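Local coordinates for protein peroxinectin A (Dictyostelium discoideum, PDB 6ERC) that uses hydrogen peroxide to oxidise phenolic donors and small anions such as iodide and thiocyanate, as a secreted haem peroxidase, at residues D70-W75 with L271-G276. Sequence-based numbering, arbitrary orientation.
Sequences DMFNMW and LPTTLG. With HEM (protoporphyrin IX containing Fe), chain F.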
loop_
_atom_site.group_PDB
_atom_site.type_symbol
_atom_site.label_atom_id
_atom_site.label_comp_id
_atom_site.label_asym_id
_atom_site.label_seq_id
_atom_site.Cartn_x
_atom_site.Cartn_y
_atom_site.Cartn_z
ATOM N N ASP A 70 10.720 8.008 7.063
ATOM C CA ASP A 70 9.289 8.068 6.794
ATOM C C ASP A 70 9.008 8.013 5.300
ATOM O O ASP A 70 7.996 7.442 4.877
ATOM C CB ASP A 70 8.690 9.339 7.396
ATOM C CG ASP A 70 8.737 9.350 8.915
ATOM O OD1 ASP A 70 8.590 8.269 9.531
ATOM O OD2 ASP A 70 8.916 10.445 9.494
ATOM N N MET A 71 9.892 8.599 4.485
ATOM C CA MET A 71 9.713 8.558 3.039
ATOM C C MET A 71 9.702 7.129 2.514
ATOM O O MET A 71 9.053 6.845 1.501
ATOM C CB MET A 71 10.818 9.368 2.356
ATOM C CG MET A 71 10.743 9.386 0.835
ATOM S SD MET A 71 9.207 10.092 0.203
ATOM C CE MET A 71 9.553 11.842 0.357
ATOM N N PHE A 72 10.413 6.217 3.184
ATOM C CA PHE A 72 10.455 4.827 2.738
ATOM C C PHE A 72 9.075 4.183 2.802
ATOM O O PHE A 72 8.659 3.489 1.867
ATOM C CB PHE A 72 11.458 4.033 3.578
ATOM C CG PHE A 72 11.408 2.550 3.340
ATOM C CD1 PHE A 72 11.978 1.995 2.208
ATOM C CD2 PHE A 72 10.796 1.709 4.254
ATOM C CE1 PHE A 72 11.934 0.632 1.987
ATOM C CE2 PHE A 72 10.749 0.344 4.041
ATOM C CZ PHE A 72 11.319 -0.194 2.907
ATOM N N ASN A 73 8.349 4.388 3.903
ATOM C CA ASN A 73 7.023 3.795 4.004
ATOM C C ASN A 73 5.978 4.606 3.251
ATOM O O ASN A 73 4.932 4.059 2.888
ATOM C CB ASN A 73 6.621 3.613 5.477
ATOM C CG ASN A 73 6.126 4.887 6.130
ATOM O OD1 ASN A 73 5.062 5.409 5.788
ATOM N ND2 ASN A 73 6.875 5.369 7.114
ATOM N N MET A 74 6.246 5.886 2.987
ATOM C CA MET A 74 5.374 6.645 2.097
ATOM C C MET A 74 5.409 6.077 0.684
ATOM O O MET A 74 4.381 6.035 -0.002
ATOM C CB MET A 74 5.776 8.118 2.098
ATOM C CG MET A 74 5.412 8.850 3.379
ATOM S SD MET A 74 3.629 8.907 3.669
ATOM C CE MET A 74 3.574 9.802 5.216
ATOM N N TRP A 75 6.581 5.626 0.230
ATOM C CA TRP A 75 6.644 4.972 -1.072
ATOM C C TRP A 75 5.992 3.599 -1.024
ATOM O O TRP A 75 5.317 3.194 -1.979
ATOM C CB TRP A 75 8.088 4.847 -1.550
ATOM C CG TRP A 75 8.151 4.364 -2.960
ATOM C CD1 TRP A 75 8.401 3.093 -3.386
ATOM C CD2 TRP A 75 7.928 5.145 -4.138
ATOM N NE1 TRP A 75 8.358 3.037 -4.759
ATOM C CE2 TRP A 75 8.069 4.285 -5.243
ATOM C CE3 TRP A 75 7.629 6.491 -4.363
ATOM C CZ2 TRP A 75 7.922 4.727 -6.555
ATOM C CZ3 TRP A 75 7.485 6.928 -5.667
ATOM C CH2 TRP A 75 7.630 6.049 -6.746
ATOM N N LEU A 271 12.973 -2.011 -3.216
ATOM C CA LEU A 271 13.085 -3.431 -2.915
ATOM C C LEU A 271 14.484 -3.781 -2.418
ATOM O O LEU A 271 14.613 -4.546 -1.455
ATOM C CB LEU A 271 12.715 -4.266 -4.141
ATOM C CG LEU A 271 11.257 -4.147 -4.590
ATOM C CD1 LEU A 271 11.028 -4.938 -5.869
ATOM C CD2 LEU A 271 10.299 -4.616 -3.498
ATOM N N PRO A 272 15.553 -3.267 -3.029
ATOM C CA PRO A 272 16.883 -3.502 -2.445
ATOM C C PRO A 272 16.989 -3.051 -1.000
ATOM O O PRO A 272 17.760 -3.640 -0.233
ATOM C CB PRO A 272 17.810 -2.699 -3.363
ATOM C CG PRO A 272 17.109 -2.706 -4.669
ATOM C CD PRO A 272 15.650 -2.605 -4.343
ATOM N N THR A 273 16.234 -2.025 -0.601
ATOM C CA THR A 273 16.207 -1.627 0.804
ATOM C C THR A 273 15.394 -2.610 1.639
ATOM O O THR A 273 15.802 -2.976 2.748
ATOM C CB THR A 273 15.635 -0.212 0.936
ATOM O OG1 THR A 273 16.486 0.715 0.249
ATOM C CG2 THR A 273 15.524 0.199 2.402
ATOM N N THR A 274 14.245 -3.049 1.124
ATOM C CA THR A 274 13.378 -3.945 1.884
ATOM C C THR A 274 13.998 -5.331 2.021
ATOM O O THR A 274 14.004 -5.914 3.112
ATOM C CB THR A 274 12.012 -4.045 1.207
ATOM O OG1 THR A 274 11.456 -2.735 1.048
ATOM C CG2 THR A 274 11.063 -4.895 2.036
ATOM N N LEU A 275 14.516 -5.875 0.924
ATOM C CA LEU A 275 15.016 -7.241 0.881
ATOM C C LEU A 275 16.536 -7.325 0.881
ATOM O O LEU A 275 17.078 -8.430 0.781
ATOM C CB LEU A 275 14.471 -7.953 -0.361
ATOM C CG LEU A 275 12.961 -7.856 -0.585
ATOM C CD1 LEU A 275 12.580 -8.530 -1.894
ATOM C CD2 LEU A 275 12.185 -8.466 0.578
ATOM N N GLY A 276 17.235 -6.197 0.986
ATOM C CA GLY A 276 18.680 -6.176 0.945
ATOM C C GLY A 276 19.262 -6.160 -0.455
ATOM O O GLY A 276 20.331 -5.581 -0.665
HETATM C CHA HEM F . -4.473 -1.402 3.677
HETATM C CHB HEM F . -4.253 2.737 6.166
HETATM C CHC HEM F . 0.571 2.834 5.539
HETATM C CHD HEM F . 0.359 -1.434 3.259
HETATM C C1A HEM F . -4.817 -0.326 4.456
HETATM C C2A HEM F . -6.123 -0.070 5.011
HETATM C C3A HEM F . -6.072 1.071 5.703
HETATM C C4A HEM F . -4.722 1.579 5.602
HETATM C CMA HEM F . -7.227 1.750 6.471
HETATM C CAA HEM F . -7.339 -0.992 4.826
HETATM C CBA HEM F . -7.647 -1.594 6.190
HETATM C CGA HEM F . -8.404 -2.885 6.022
HETATM O O1A HEM F . -7.842 -3.848 5.439
HETATM O O2A HEM F . -9.571 -2.958 6.483
HETATM C C1B HEM F . -2.934 3.123 6.189
HETATM C C2B HEM F . -2.441 4.341 6.782
HETATM C C3B HEM F . -1.109 4.378 6.608
HETATM C C4B HEM F . -0.719 3.175 5.900
HETATM C CMB HEM F . -3.368 5.366 7.466
HETATM C CAB HEM F . -0.086 5.449 7.052
HETATM C CBB HEM F . -0.418 6.522 7.779
HETATM C C1C HEM F . 0.945 1.685 4.876
HETATM C C2C HEM F . 2.297 1.305 4.505
HETATM C C3C HEM F . 2.233 0.115 3.868
HETATM C C4C HEM F . 0.841 -0.275 3.826
HETATM C CMC HEM F . 3.514 2.190 4.846
HETATM C CAC HEM F . 3.316 -0.802 3.241
HETATM C CBC HEM F . 4.627 -0.551 3.200
HETATM C C1D HEM F . -0.967 -1.773 3.136
HETATM C C2D HEM F . -1.488 -2.906 2.407
HETATM C C3D HEM F . -2.818 -2.895 2.536
HETATM C C4D HEM F . -3.188 -1.750 3.331
HETATM C CMD HEM F . -0.626 -3.940 1.654
HETATM C CAD HEM F . -3.832 -3.879 1.929
HETATM C CBD HEM F . -4.004 -3.440 0.478
HETATM C CGD HEM F . -5.415 -3.679 -0.002
HETATM O O1D HEM F . -6.282 -2.799 0.237
HETATM O O2D HEM F . -5.685 -4.734 -0.629
HETATM N NA HEM F . -3.984 0.703 4.835
HETATM N NB HEM F . -1.861 2.434 5.660
HETATM N NC HEM F . 0.086 0.698 4.443
HETATM N ND HEM F . -2.033 -1.089 3.686
HETATM FE FE HEM F . -1.953 0.677 4.611
#
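F72 reaches from helix 70-80 to T273 and T274 near the C-terminal end of helix 247-275, joining two helices of the largely helical animal haem peroxidase fold. The CA atoms of F72 and T273 are 8.9 Å apart, so the side chain does the bridging, and the two segments bury just 118 Å² in all. The bond to F72 CB points toward 271-276; chi1 of 171° sets CG anti to the backbone N, which sends the ring across toward T273 and T274. CD1 passes T273 CG2 at 4.0 Å, and CE1 comes nearer to the same methyl, at 3.6 Å, with the methyl oblique to the ring. CZ, the tip, meets T274 OG1 at 3.2 Å, the oxygen lying at the ring edge, in its plane. That is a packing contact: T274 OG1 is hydrogen-bonded to Y270 O and T273 OG1 to E269 O, one turn back in their own helix. Y270 also stacks its ring on that of F72. With an alanine here the phenyl ring is gone, which would probably leave a gap between the helices and T273 CG2 and T274 OG1 without the ring they pack on. The next residue, N73, turns to the haem instead, while its ND2 is hydrogen-bonded to E353 OE1; its backbone O lies 3.1 Å from the haem methyl CMC, and its CB 3.5 Å from that same carbon.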